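Local structure of isomerase/lactonizing enzyme (Agrobacterium tumefaciens, 1RVK) at residues G288-P291 / A292-M296. The protein is of unknown function but, as a magnesium-binding member of the enolase superfamily, probably acts on a carboxylate substrate by abstracting its alpha-proton. Residues are numbered along the deposited sequence; the frame is centred on the assembly and turned at random.
Sequences GITP and ALKTM
Gly288 O accepts the amide of Ala292 (N to O 3.1 Å), opening the run of i to i+4 bonds that starts helix 289-301, with Gly288 as its N-cap residue. Thr290 O takes Lys294 N at 3.2 Å, and Pro291 O takes Thr295 N at 3.0 Å. Pro291 has no amide hydrogen, yet in the first turn of a helix none is needed from it. One turn apart, Ile289 and Leu293 lie side by side and point the same way; chi1 of -71° sets Ile289 CG1 beside the backbone N and leaves CG2 trans to that N, 3.4 Å from Leu293 CD2, an atom whose placement is doubtful. On another side the methyl of Thr290, CG2, lies 4.3 Å from Lys294 CE, beside a lysine chain extended beyond CG. Thr295 folds its hydroxyl back along the helix, and OG1 donates to Ala292 O at a very short, doubtful 2.5 Å; that carbonyl also receives Met296 N. The helix belongs to the TIM-barrel-like domain of the enolase superfamily, between barrel strands 278-281 and 306-308. Further out, Val318 of helix 313-321 packs on both Ile289 and Leu293, while Thr295 OG1 also bonds to Thr281 OG1. Toward the N-terminal family region, Thr290 OG1 is hydrogen-bonded to Asp105 and Trp109 of helix 98-116, and Lys294 NZ forms a salt bridge with Glu79 of helix 78-89, whose Trp82 touches Pro291.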
loop_
_atom_site.group_PDB
_atom_site.type_symbol
_atom_site.label_atom_id
_atom_site.label_comp_id
_atom_site.label_asym_id
_atom_site.label_seq_id
_atom_site.Cartn_x
_atom_site.Cartn_y
_atom_site.Cartn_z
ATOM N N GLY A 288 1.508 10.247 -3.026
ATOM C CA GLY A 288 1.740 10.048 -4.446
ATOM C C GLY A 288 3.031 9.364 -4.850
ATOM O O GLY A 288 3.896 9.070 -4.021
ATOM N N ILE A 289 3.142 9.102 -6.147
ATOM C CA ILE A 289 4.320 8.465 -6.712
ATOM C C ILE A 289 5.518 9.404 -6.594
ATOM O O ILE A 289 6.616 8.974 -6.260
ATOM C CB ILE A 289 4.071 8.100 -8.202
ATOM C CG1 ILE A 289 3.073 6.943 -8.278
ATOM C CG2 ILE A 289 5.374 7.709 -8.888
ATOM C CD1 ILE A 289 2.572 6.657 -9.684
ATOM N N THR A 290 5.301 10.691 -6.847
ATOM C CA THR A 290 6.391 11.659 -6.765
ATOM C C THR A 290 7.082 11.631 -5.393
ATOM O O THR A 290 8.291 11.420 -5.314
ATOM C CB THR A 290 5.885 13.072 -7.102
ATOM O OG1 THR A 290 5.285 13.052 -8.406
ATOM C CG2 THR A 290 7.037 14.073 -7.102
ATOM N N PRO A 291 6.331 11.831 -4.296
ATOM C CA PRO A 291 7.000 11.793 -2.988
ATOM C C PRO A 291 7.481 10.392 -2.600
ATOM O O PRO A 291 8.428 10.248 -1.828
ATOM C CB PRO A 291 5.936 12.348 -2.034
ATOM C CG PRO A 291 4.642 11.996 -2.716
ATOM C CD PRO A 291 4.943 12.308 -4.160
ATOM N N ALA A 292 6.841 9.355 -3.135
ATOM C CA ALA A 292 7.265 7.990 -2.824
ATOM C C ALA A 292 8.666 7.787 -3.394
ATOM O O ALA A 292 9.536 7.204 -2.745
ATOM C CB ALA A 292 6.293 6.975 -3.428
ATOM N N LEU A 293 8.886 8.272 -4.611
ATOM C CA LEU A 293 10.198 8.146 -5.232
ATOM C C LEU A 293 11.230 8.901 -4.404
ATOM O O LEU A 293 12.357 8.438 -4.242
ATOM C CB LEU A 293 10.171 8.685 -6.669
ATOM C CG LEU A 293 9.651 7.728 -7.752
ATOM C CD1 LEU A 293 10.643 6.596 -7.958
ATOM C CD2 LEU A 293 8.311 7.162 -7.356
ATOM N N LYS A 294 10.848 10.059 -3.870
ATOM C CA LYS A 294 11.775 10.827 -3.045
ATOM C C LYS A 294 12.177 10.029 -1.810
ATOM O O LYS A 294 13.341 10.046 -1.410
ATOM C CB LYS A 294 11.150 12.161 -2.621
ATOM C CG LYS A 294 10.938 13.119 -3.780
ATOM C CD LYS A 294 10.336 14.422 -3.312
ATOM C CE LYS A 294 10.155 15.379 -4.488
ATOM N NZ LYS A 294 9.478 16.623 -4.059
ATOM N N THR A 295 11.222 9.328 -1.203
ATOM C CA THR A 295 11.527 8.528 -0.021
ATOM C C THR A 295 12.440 7.349 -0.379
ATOM O O THR A 295 13.276 6.942 0.426
ATOM C CB THR A 295 10.241 7.982 0.654
ATOM O OG1 THR A 295 9.590 7.052 -0.219
ATOM C CG2 THR A 295 9.284 9.119 0.972
HETATM N N MSE A 296 12.284 6.801 -1.583
HETATM C CA MSE A 296 13.125 5.682 -2.011
HETATM C C MSE A 296 14.568 6.153 -2.168
HETATM O O MSE A 296 15.507 5.469 -1.764
HETATM C CB MSE A 296 12.645 5.110 -3.354
HETATM C CG MSE A 296 11.260 4.479 -3.350
HETATM SE SE MSE A 296 11.105 2.961 -2.161
HETATM C CE MSE A 296 12.545 1.865 -2.858
#